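Local coordinates for protein fibrillarin-like rRNA/tRNA 2'-O-methyltransferase (Methanocaldococcus jannaschii, PDB 1FBN) that probably uses S-adenosyl-L-methionine to methylate ribose 2'-hydroxyls of rRNA and tRNA at sites chosen by a guide RNA in box C/D ribonucleoprotein particles, at residues K58-V69 / V208-E217; P71-G82 / V141-V151. All coordinates share one frame; numbering follows the deposited sequence.

Interaction 1: K58-V69 / V208-E217; sequences KLAAAIIKGLKV and VDEVDIEPFE
Lys65 reaches Asp212 by bending the same way at three successive bonds (chi2 -58°, chi3 -56°, chi4 -56°), a curl that brings NZ back to within 2.8 Å of Asp212 O. The ammonium also rests against the Pro215 ring, with Glu214 OE1 a long salt-bridge partner 4.0 Å from Lys65 NZ. The methylenes of the same chain do apolar work: Lys65 CG meets Phe216 at the ring edge, 3.8 Å from CE2, while CB packs on Val211 CG1. Deeper in, Ile213 lays CG2 against the helix backbone, 3.6 Å from Ala62 CA, and Ala61 CB lies 3.7 Å from Phe216 CD2.

A Schellman motif with Gly66 as its C' residue closes helix 58-64. The chain leaving it is caught by Asp209, whose OD2 takes Lys68 N at 2.8 Å through its syn lone pair and Val69 N at 2.9 Å nearly along its C-O axis. A water links OD1 to Gly66 O. The helix is thereby held against strand 205-212, an edge strand of the seven-stranded sheet, and the turn that follows it.

At the start of the helix, Lys58 extends toward the predicted methyl-donor site, where Asp150 is its polar partner. The division is clear: small and branched apolar groups seat the helix closely, while backbone groups at its exit and at the end of the facing strand are met by a carboxylate and an ammonium.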
loop_
_atom_site.group_PDB
_atom_site.type_symbol
_atom_site.label_atom_id
_atom_site.label_comp_id
_atom_site.label_asym_id
_atom_site.label_seq_id
_atom_site.Cartn_x
_atom_site.Cartn_y
_atom_site.Cartn_z
ATOM N N LYS A 58 -5.195 2.922 -4.016
ATOM C CA LYS A 58 -4.518 4.178 -3.700
ATOM C C LYS A 58 -3.009 4.126 -3.969
ATOM O O LYS A 58 -2.394 5.149 -4.288
ATOM C CB LYS A 58 -4.779 4.581 -2.246
ATOM C CG LYS A 58 -6.239 4.868 -1.927
ATOM C CD LYS A 58 -6.404 5.370 -0.498
ATOM C CE LYS A 58 -7.866 5.400 -0.091
ATOM N NZ LYS A 58 -8.450 4.024 -0.094
ATOM N N LEU A 59 -2.413 2.942 -3.823
ATOM C CA LEU A 59 -0.984 2.774 -4.072
ATOM C C LEU A 59 -0.718 2.905 -5.577
ATOM O O LEU A 59 0.248 3.555 -5.988
ATOM C CB LEU A 59 -0.499 1.424 -3.532
ATOM C CG LEU A 59 0.997 1.131 -3.645
ATOM C CD1 LEU A 59 1.813 2.300 -3.105
ATOM C CD2 LEU A 59 1.325 -0.150 -2.895
ATOM N N ALA A 60 -1.594 2.319 -6.397
ATOM C CA ALA A 60 -1.461 2.425 -7.853
ATOM C C ALA A 60 -1.641 3.890 -8.255
ATOM O O ALA A 60 -0.929 4.397 -9.119
ATOM C CB ALA A 60 -2.498 1.563 -8.551
ATOM N N ALA A 61 -2.589 4.566 -7.608
ATOM C CA ALA A 61 -2.867 5.976 -7.871
ATOM C C ALA A 61 -1.635 6.831 -7.579
ATOM O O ALA A 61 -1.309 7.739 -8.345
ATOM C CB ALA A 61 -4.047 6.445 -7.028
ATOM N N ALA A 62 -0.956 6.523 -6.473
ATOM C CA ALA A 62 0.242 7.247 -6.063
ATOM C C ALA A 62 1.348 7.073 -7.094
ATOM O O ALA A 62 2.026 8.038 -7.448
ATOM C CB ALA A 62 0.709 6.776 -4.691
ATOM N N ILE A 63 1.523 5.845 -7.579
ATOM C CA ILE A 63 2.543 5.564 -8.586
ATOM C C ILE A 63 2.201 6.285 -9.894
ATOM O O ILE A 63 3.057 6.947 -10.479
ATOM C CB ILE A 63 2.699 4.042 -8.834
ATOM C CG1 ILE A 63 3.233 3.358 -7.573
ATOM C CG2 ILE A 63 3.656 3.784 -9.993
ATOM C CD1 ILE A 63 3.272 1.846 -7.658
ATOM N N ILE A 64 0.941 6.193 -10.321
ATOM C CA ILE A 64 0.489 6.846 -11.555
ATOM C C ILE A 64 0.693 8.360 -11.459
ATOM O O ILE A 64 1.107 8.998 -12.432
ATOM C CB ILE A 64 -1.015 6.533 -11.860
ATOM C CG1 ILE A 64 -1.193 5.063 -12.259
ATOM C CG2 ILE A 64 -1.549 7.435 -12.969
ATOM C CD1 ILE A 64 -0.597 4.694 -13.608
ATOM N N LYS A 65 0.453 8.915 -10.270
ATOM C CA LYS A 65 0.600 10.348 -10.034
ATOM C C LYS A 65 2.017 10.835 -9.720
ATOM O O LYS A 65 2.194 11.979 -9.286
ATOM C CB LYS A 65 -0.372 10.818 -8.947
ATOM C CG LYS A 65 -1.846 10.777 -9.353
ATOM C CD LYS A 65 -2.133 11.626 -10.593
ATOM C CE LYS A 65 -1.684 13.081 -10.424
ATOM N NZ LYS A 65 -2.272 13.764 -9.235
ATOM N N GLY A 66 3.011 9.962 -9.876
ATOM C CA GLY A 66 4.388 10.381 -9.651
ATOM C C GLY A 66 5.208 9.943 -8.448
ATOM O O GLY A 66 6.230 10.565 -8.161
ATOM N N LEU A 67 4.793 8.895 -7.744
ATOM C CA LEU A 67 5.554 8.408 -6.593
ATOM C C LEU A 67 6.962 8.050 -7.072
ATOM O O LEU A 67 7.116 7.349 -8.075
ATOM C CB LEU A 67 4.888 7.159 -6.006
ATOM C CG LEU A 67 5.537 6.544 -4.767
ATOM C CD1 LEU A 67 5.344 7.468 -3.581
ATOM C CD2 LEU A 67 4.932 5.191 -4.466
ATOM N N LYS A 68 7.981 8.556 -6.375
ATOM C CA LYS A 68 9.379 8.285 -6.735
ATOM C C LYS A 68 10.069 7.317 -5.773
ATOM O O LYS A 68 11.030 6.638 -6.147
ATOM C CB LYS A 68 10.186 9.589 -6.816
ATOM C CG LYS A 68 9.644 10.606 -7.810
ATOM C CD LYS A 68 9.598 10.048 -9.219
ATOM C CE LYS A 68 8.906 11.020 -10.149
ATOM N NZ LYS A 68 8.685 10.430 -11.489
ATOM N N VAL A 69 9.594 7.274 -4.532
ATOM C CA VAL A 69 10.161 6.388 -3.520
ATOM C C VAL A 69 9.204 5.227 -3.251
ATOM O O VAL A 69 8.151 5.411 -2.638
ATOM C CB VAL A 69 10.423 7.138 -2.183
ATOM C CG1 VAL A 69 11.151 6.230 -1.197
ATOM C CG2 VAL A 69 11.223 8.408 -2.432
ATOM N N VAL A 208 10.082 11.592 2.829
ATOM C CA VAL A 208 10.846 11.533 1.583
ATOM C C VAL A 208 10.019 11.599 0.301
ATOM O O VAL A 208 10.577 11.729 -0.787
ATOM C CB VAL A 208 11.791 10.292 1.533
ATOM C CG1 VAL A 208 12.839 10.392 2.639
ATOM C CG2 VAL A 208 11.000 8.995 1.654
ATOM N N ASP A 209 8.698 11.489 0.428
ATOM C CA ASP A 209 7.807 11.575 -0.729
ATOM C C ASP A 209 6.415 11.985 -0.273
ATOM O O ASP A 209 6.011 11.729 0.868
ATOM C CB ASP A 209 7.750 10.250 -1.499
ATOM C CG ASP A 209 7.504 10.445 -2.999
ATOM O OD1 ASP A 209 6.897 11.462 -3.398
ATOM O OD2 ASP A 209 7.922 9.578 -3.792
ATOM N N GLU A 210 5.699 12.653 -1.169
ATOM C CA GLU A 210 4.352 13.138 -0.902
ATOM C C GLU A 210 3.653 13.235 -2.254
ATOM O O GLU A 210 4.084 13.987 -3.131
ATOM C CB GLU A 210 4.422 14.507 -0.228
ATOM C CG GLU A 210 3.093 15.034 0.275
ATOM C CD GLU A 210 3.208 16.396 0.944
ATOM O OE1 GLU A 210 4.219 16.648 1.639
ATOM O OE2 GLU A 210 2.277 17.214 0.779
ATOM N N VAL A 211 2.585 12.457 -2.423
ATOM C CA VAL A 211 1.852 12.420 -3.684
ATOM C C VAL A 211 0.356 12.695 -3.560
ATOM O O VAL A 211 -0.368 11.994 -2.847
ATOM C CB VAL A 211 2.021 11.037 -4.390
ATOM C CG1 VAL A 211 1.397 11.063 -5.778
ATOM C CG2 VAL A 211 3.486 10.651 -4.484
ATOM N N ASP A 212 -0.097 13.729 -4.262
ATOM C CA ASP A 212 -1.512 14.074 -4.295
ATOM C C ASP A 212 -2.119 13.124 -5.336
ATOM O O ASP A 212 -1.795 13.206 -6.521
ATOM C CB ASP A 212 -1.694 15.536 -4.737
ATOM C CG ASP A 212 -3.154 15.998 -4.695
ATOM O OD1 ASP A 212 -4.052 15.181 -4.414
ATOM O OD2 ASP A 212 -3.404 17.198 -4.940
ATOM N N ILE A 213 -2.952 12.190 -4.880
ATOM C CA ILE A 213 -3.582 11.229 -5.782
ATOM C C ILE A 213 -4.925 11.764 -6.294
ATOM O O ILE A 213 -5.802 11.010 -6.715
ATOM C CB ILE A 213 -3.739 9.857 -5.091
ATOM C CG1 ILE A 213 -4.613 9.969 -3.840
ATOM C CG2 ILE A 213 -2.368 9.339 -4.681
ATOM C CD1 ILE A 213 -4.937 8.628 -3.207
ATOM N N GLU A 214 -4.991 13.094 -6.325
ATOM C CA GLU A 214 -6.119 13.933 -6.738
ATOM C C GLU A 214 -7.236 13.449 -7.658
ATOM O O GLU A 214 -8.411 13.529 -7.281
ATOM C CB GLU A 214 -5.582 15.289 -7.229
ATOM C CG GLU A 214 -6.557 16.157 -8.012
ATOM C CD GLU A 214 -6.158 16.296 -9.473
ATOM O OE1 GLU A 214 -4.987 16.648 -9.745
ATOM O OE2 GLU A 214 -7.012 16.046 -10.353
ATOM N N PRO A 215 -6.913 12.989 -8.885
ATOM C CA PRO A 215 -8.033 12.545 -9.729
ATOM C C PRO A 215 -8.775 11.344 -9.134
ATOM O O PRO A 215 -9.980 11.390 -8.911
ATOM C CB PRO A 215 -7.347 12.174 -11.053
ATOM C CG PRO A 215 -6.070 12.947 -11.031
ATOM C CD PRO A 215 -5.632 12.838 -9.591
ATOM N N PHE A 216 -8.011 10.314 -8.797
ATOM C CA PHE A 216 -8.532 9.064 -8.260
ATOM C C PHE A 216 -9.189 9.154 -6.885
ATOM O O PHE A 216 -10.134 8.415 -6.599
ATOM C CB PHE A 216 -7.413 8.026 -8.277
ATOM C CG PHE A 216 -6.638 8.018 -9.564
ATOM C CD1 PHE A 216 -7.161 7.406 -10.699
ATOM C CD2 PHE A 216 -5.421 8.690 -9.662
ATOM C CE1 PHE A 216 -6.490 7.467 -11.912
ATOM C CE2 PHE A 216 -4.739 8.759 -10.869
ATOM C CZ PHE A 216 -5.276 8.146 -11.998
ATOM N N GLU A 217 -8.687 10.057 -6.045
ATOM C CA GLU A 217 -9.220 10.273 -4.697
ATOM C C GLU A 217 -9.093 11.756 -4.359
ATOM O O GLU A 217 -8.001 12.321 -4.441
ATOM C CB GLU A 217 -8.439 9.455 -3.661
ATOM C CG GLU A 217 -8.575 7.945 -3.778
ATOM C CD GLU A 217 -9.985 7.444 -3.505
ATOM O OE1 GLU A 217 -10.740 8.102 -2.755
ATOM O OE2 GLU A 217 -10.337 6.372 -4.038
HETATM O O HOH W 1 6.601 12.189 -6.052
#

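Interaction 2: P71-G82 / V141-V151; sequences PIKRDSKILYLG and VEKVDVIYEDV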
loop_
_atom_site.group_PDB
_atom_site.type_symbol
_atom_site.label_atom_id
_atom_site.label_comp_id
_atom_site.label_asym_id
_atom_site.label_seq_id
_atom_site.Cartn_x
_atom_site.Cartn_y
_atom_site.Cartn_z
ATOM N N PRO A 71 9.577 1.767 -1.527
ATOM C CA PRO A 71 10.369 0.867 -0.682
ATOM C C PRO A 71 10.007 -0.623 -0.679
ATOM O O PRO A 71 10.809 -1.448 -0.245
ATOM C CB PRO A 71 10.214 1.492 0.699
ATOM C CG PRO A 71 8.818 2.016 0.662
ATOM C CD PRO A 71 8.744 2.660 -0.699
ATOM N N ILE A 72 8.814 -0.971 -1.148
ATOM C CA ILE A 72 8.398 -2.368 -1.179
ATOM C C ILE A 72 9.162 -3.119 -2.264
ATOM O O ILE A 72 9.010 -2.836 -3.449
ATOM C CB ILE A 72 6.871 -2.502 -1.405
ATOM C CG1 ILE A 72 6.118 -1.847 -0.241
ATOM C CG2 ILE A 72 6.476 -3.978 -1.548
ATOM C CD1 ILE A 72 4.612 -1.811 -0.403
ATOM N N LYS A 73 9.996 -4.065 -1.838
ATOM C CA LYS A 73 10.809 -4.873 -2.745
ATOM C C LYS A 73 10.324 -6.329 -2.756
ATOM O O LYS A 73 9.370 -6.677 -2.057
ATOM C CB LYS A 73 12.276 -4.822 -2.305
ATOM C CG LYS A 73 12.848 -3.423 -2.124
ATOM C CD LYS A 73 13.007 -2.690 -3.444
ATOM C CE LYS A 73 13.736 -1.365 -3.255
ATOM N NZ LYS A 73 14.058 -0.715 -4.556
ATOM N N ARG A 74 11.005 -7.179 -3.526
ATOM C CA ARG A 74 10.644 -8.594 -3.639
ATOM C C ARG A 74 10.720 -9.363 -2.331
ATOM O O ARG A 74 9.869 -10.208 -2.058
ATOM C CB ARG A 74 11.515 -9.311 -4.675
ATOM C CG ARG A 74 11.233 -8.932 -6.112
ATOM C CD ARG A 74 12.232 -9.585 -7.054
ATOM N NE ARG A 74 11.663 -10.695 -7.815
ATOM C CZ ARG A 74 11.895 -11.979 -7.560
ATOM N NH1 ARG A 74 12.686 -12.325 -6.554
ATOM N NH2 ARG A 74 11.352 -12.920 -8.321
ATOM N N ASP A 75 11.741 -9.078 -1.530
ATOM C CA ASP A 75 11.933 -9.771 -0.258
ATOM C C ASP A 75 11.481 -8.974 0.970
ATOM O O ASP A 75 11.833 -9.314 2.101
ATOM C CB ASP A 75 13.405 -10.174 -0.110
ATOM C CG ASP A 75 14.341 -8.974 -0.048
ATOM O OD1 ASP A 75 13.948 -7.862 -0.471
ATOM O OD2 ASP A 75 15.481 -9.145 0.434
ATOM N N SER A 76 10.705 -7.919 0.748
ATOM C CA SER A 76 10.228 -7.083 1.846
ATOM C C SER A 76 9.167 -7.760 2.709
ATOM O O SER A 76 8.373 -8.570 2.229
ATOM C CB SER A 76 9.641 -5.767 1.316
ATOM O OG SER A 76 10.614 -4.959 0.687
ATOM N N LYS A 77 9.193 -7.448 3.997
ATOM C CA LYS A 77 8.200 -7.953 4.923
ATOM C C LYS A 77 7.436 -6.680 5.241
ATOM O O LYS A 77 8.020 -5.680 5.656
ATOM C CB LYS A 77 8.864 -8.552 6.163
ATOM C CG LYS A 77 9.710 -9.776 5.834
ATOM C CD LYS A 77 10.544 -10.261 7.009
ATOM C CE LYS A 77 9.705 -10.998 8.038
ATOM N NZ LYS A 77 10.563 -11.589 9.108
ATOM N N ILE A 78 6.152 -6.670 4.913
ATOM C CA ILE A 78 5.354 -5.483 5.152
ATOM C C ILE A 78 4.124 -5.691 6.027
ATOM O O ILE A 78 3.486 -6.754 6.002
ATOM C CB ILE A 78 4.979 -4.731 3.812
ATOM C CG1 ILE A 78 3.468 -4.529 3.695
ATOM C CG2 ILE A 78 5.558 -5.438 2.575
ATOM C CD1 ILE A 78 3.060 -3.656 2.538
ATOM N N LEU A 79 3.843 -4.671 6.837
ATOM C CA LEU A 79 2.691 -4.661 7.726
ATOM C C LEU A 79 1.622 -3.810 7.039
ATOM O O LEU A 79 1.810 -2.609 6.828
ATOM C CB LEU A 79 3.070 -4.056 9.079
ATOM C CG LEU A 79 1.980 -4.028 10.157
ATOM C CD1 LEU A 79 1.510 -5.446 10.498
ATOM C CD2 LEU A 79 2.524 -3.332 11.388
ATOM N N TYR A 80 0.530 -4.457 6.644
ATOM C CA TYR A 80 -0.572 -3.791 5.956
ATOM C C TYR A 80 -1.695 -3.468 6.940
ATOM O O TYR A 80 -2.282 -4.364 7.550
ATOM C CB TYR A 80 -1.091 -4.688 4.818
ATOM C CG TYR A 80 -2.028 -3.998 3.850
ATOM C CD1 TYR A 80 -3.344 -3.699 4.213
ATOM C CD2 TYR A 80 -1.592 -3.622 2.577
ATOM C CE1 TYR A 80 -4.205 -3.034 3.335
ATOM C CE2 TYR A 80 -2.447 -2.957 1.687
ATOM C CZ TYR A 80 -3.749 -2.666 2.076
ATOM O OH TYR A 80 -4.591 -1.995 1.219
ATOM N N LEU A 81 -2.000 -2.180 7.067
ATOM C CA LEU A 81 -3.044 -1.714 7.975
ATOM C C LEU A 81 -4.158 -1.016 7.196
ATOM O O LEU A 81 -3.893 -0.166 6.346
ATOM C CB LEU A 81 -2.444 -0.745 9.002
ATOM C CG LEU A 81 -1.162 -1.183 9.724
ATOM C CD1 LEU A 81 -0.553 -0.020 10.486
ATOM C CD2 LEU A 81 -1.447 -2.343 10.653
ATOM N N GLY A 82 -5.404 -1.389 7.473
ATOM C CA GLY A 82 -6.520 -0.763 6.788
ATOM C C GLY A 82 -7.474 -1.724 6.110
ATOM O O GLY A 82 -7.059 -2.769 5.604
ATOM N N VAL A 141 3.828 -10.786 14.294
ATOM C CA VAL A 141 4.467 -9.913 13.322
ATOM C C VAL A 141 5.938 -9.675 13.645
ATOM O O VAL A 141 6.275 -9.082 14.670
ATOM C CB VAL A 141 3.724 -8.547 13.210
ATOM C CG1 VAL A 141 4.388 -7.652 12.167
ATOM C CG2 VAL A 141 2.263 -8.767 12.853
ATOM N N GLU A 142 6.809 -10.169 12.772
ATOM C CA GLU A 142 8.244 -9.988 12.932
ATOM C C GLU A 142 8.593 -8.577 12.473
ATOM O O GLU A 142 7.765 -7.910 11.853
ATOM C CB GLU A 142 8.995 -11.011 12.083
ATOM C CG GLU A 142 8.527 -12.442 12.320
ATOM C CD GLU A 142 9.630 -13.472 12.163
ATOM O OE1 GLU A 142 10.814 -13.085 12.022
ATOM O OE2 GLU A 142 9.310 -14.680 12.206
ATOM N N LYS A 143 9.802 -8.113 12.779
ATOM C CA LYS A 143 10.210 -6.773 12.359
ATOM C C LYS A 143 10.021 -6.620 10.847
ATOM O O LYS A 143 10.413 -7.491 10.067
ATOM C CB LYS A 143 11.655 -6.486 12.775
ATOM C CG LYS A 143 11.814 -6.084 14.246
ATOM C CD LYS A 143 11.021 -4.816 14.562
ATOM C CE LYS A 143 11.499 -4.103 15.824
ATOM N NZ LYS A 143 11.262 -4.874 17.075
ATOM N N VAL A 144 9.361 -5.538 10.448
ATOM C CA VAL A 144 9.076 -5.289 9.041
ATOM C C VAL A 144 9.923 -4.201 8.392
ATOM O O VAL A 144 10.491 -3.345 9.069
ATOM C CB VAL A 144 7.568 -4.961 8.823
ATOM C CG1 VAL A 144 6.694 -6.097 9.364
ATOM C CG2 VAL A 144 7.202 -3.643 9.489
ATOM N N ASP A 145 9.990 -4.251 7.064
ATOM C CA ASP A 145 10.744 -3.281 6.271
ATOM C C ASP A 145 9.862 -2.098 5.897
ATOM O O ASP A 145 10.331 -0.970 5.775
ATOM C CB ASP A 145 11.246 -3.938 4.987
ATOM C CG ASP A 145 12.108 -5.147 5.254
ATOM O OD1 ASP A 145 13.269 -4.957 5.665
ATOM O OD2 ASP A 145 11.624 -6.281 5.067
ATOM N N VAL A 146 8.576 -2.372 5.707
ATOM C CA VAL A 146 7.630 -1.340 5.315
ATOM C C VAL A 146 6.275 -1.509 5.993
ATOM O O VAL A 146 5.827 -2.624 6.257
ATOM C CB VAL A 146 7.380 -1.380 3.769
ATOM C CG1 VAL A 146 6.399 -0.286 3.347
ATOM C CG2 VAL A 146 8.689 -1.238 3.002
ATOM N N ILE A 147 5.656 -0.385 6.328
ATOM C CA ILE A 147 4.314 -0.399 6.890
ATOM C C ILE A 147 3.492 0.414 5.898
ATOM O O ILE A 147 3.892 1.516 5.508
ATOM C CB ILE A 147 4.218 0.279 8.278
ATOM C CG1 ILE A 147 4.942 -0.554 9.337
ATOM C CG2 ILE A 147 2.752 0.429 8.677
ATOM C CD1 ILE A 147 4.888 0.050 10.732
ATOM N N TYR A 148 2.407 -0.178 5.411
ATOM C CA TYR A 148 1.510 0.503 4.486
ATOM C C TYR A 148 0.210 0.698 5.249
ATOM O O TYR A 148 -0.384 -0.272 5.719
ATOM C CB TYR A 148 1.252 -0.338 3.229
ATOM C CG TYR A 148 0.296 0.321 2.255
ATOM C CD1 TYR A 148 0.765 1.187 1.263
ATOM C CD2 TYR A 148 -1.084 0.106 2.344
ATOM C CE1 TYR A 148 -0.114 1.827 0.386
ATOM C CE2 TYR A 148 -1.972 0.740 1.472
ATOM C CZ TYR A 148 -1.479 1.599 0.497
ATOM O OH TYR A 148 -2.343 2.225 -0.369
ATOM N N GLU A 149 -0.232 1.947 5.359
ATOM C CA GLU A 149 -1.457 2.251 6.081
ATOM C C GLU A 149 -2.509 2.995 5.261
ATOM O O GLU A 149 -2.215 3.985 4.593
ATOM C CB GLU A 149 -1.134 3.038 7.347
ATOM C CG GLU A 149 -2.356 3.368 8.180
ATOM C CD GLU A 149 -2.019 4.062 9.477
ATOM O OE1 GLU A 149 -0.895 3.872 9.983
ATOM O OE2 GLU A 149 -2.887 4.787 10.001
ATOM N N ASP A 150 -3.745 2.517 5.358
ATOM C CA ASP A 150 -4.890 3.094 4.661
ATOM C C ASP A 150 -6.107 3.019 5.596
ATOM O O ASP A 150 -7.006 2.193 5.412
ATOM C CB ASP A 150 -5.159 2.326 3.353
ATOM C CG ASP A 150 -6.326 2.900 2.543
ATOM O OD1 ASP A 150 -6.737 4.056 2.767
ATOM O OD2 ASP A 150 -6.836 2.184 1.653
ATOM N N VAL A 151 -6.094 3.847 6.637
ATOM C CA VAL A 151 -7.197 3.888 7.588
ATOM C C VAL A 151 -7.663 5.333 7.730
ATOM O O VAL A 151 -6.892 6.221 8.110
ATOM C CB VAL A 151 -6.837 3.225 8.973
ATOM C CG1 VAL A 151 -5.574 2.395 8.867
ATOM C CG2 VAL A 151 -6.745 4.238 10.102
HETATM O O HOH W 2 13.563 -8.407 4.568
HETATM O O HOH W 3 12.556 -9.617 10.429
#
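Lys77 O receives two N-H groups from one bend of the facing chain: Asp145 N at 2.8 Å, in the carbonyl plane, and Val146 N in a weak bond of 3.4 Å. The carboxylate of Asp145 returns the grip, its OD2 accepting Lys77 N at 2.9 Å through the anti lone pair and also taking a water shared with Asp75 O, while OD1 pairs with Lys169. Replacing Asp145 with an alanine here would probably leave Lys77 N without this acceptor and the Lys169 ammonium without its mate, so that the bend interrupting strand 144-149 is less firmly held on that side. Further out, Lys77 NZ makes a weakly bonded salt bridge with Glu142 OE1 at 3.3 Å, and a water ties the same ammonium to Lys143 O.

Past the bend the strands run parallel, Leu79 and Leu81 alternately donating to and accepting from Val146, Tyr148 and Asp150; the Leu81 N to Tyr148 O bond, 2.8 Å long, is nearly straight. These are neighbouring central strands of the Rossmann-like sheet of AdoMet-dependent methyltransferases, with strand order 3-2-1-4-5-7-6. On one face Leu79 CB lies 4.0 Å from Ile147 CG1, beneath helix 156-167. On the other, toward helix 87-95, Tyr80 and Tyr148 both hold CG anti to the backbone N (chi1 -168° and 179°) and point the same way. Their planes differ by 28° and the rings barely overlap, yet Tyr80 CE2 comes within 3.4 Å of Tyr148 CD2. Where the strands reach the predicted S-adenosyl-L-methionine site, Gly82 passes beside Asp150 O and Val151 CG1 with backbone angles that call for glycine, and a CB there would collide with that carbonyl oxygen.

In the fold
Both interactions belong to one seven-stranded sheet, but at different depths. Interaction 2 joins two adjacent central strands and is the more buried of the two, its order set by a ladder of backbone bonds with apolar side chains on both faces; the Lys77, Glu142 and Asp145 charges gather where the strands begin, while Glu149 and Asp150 lie at the far end. Interaction 1 lies toward the margin, where side chains pack a helix on an edge strand and the turn beyond it, and its cross-bonds join a side chain to the backbone. The two meet directly: Lys58 NZ forms a salt bridge with Asp150 OD2 at 3.0 Å, and Lys58 and Leu59 pack on Tyr148, linking the helix start to the predicted cofactor site.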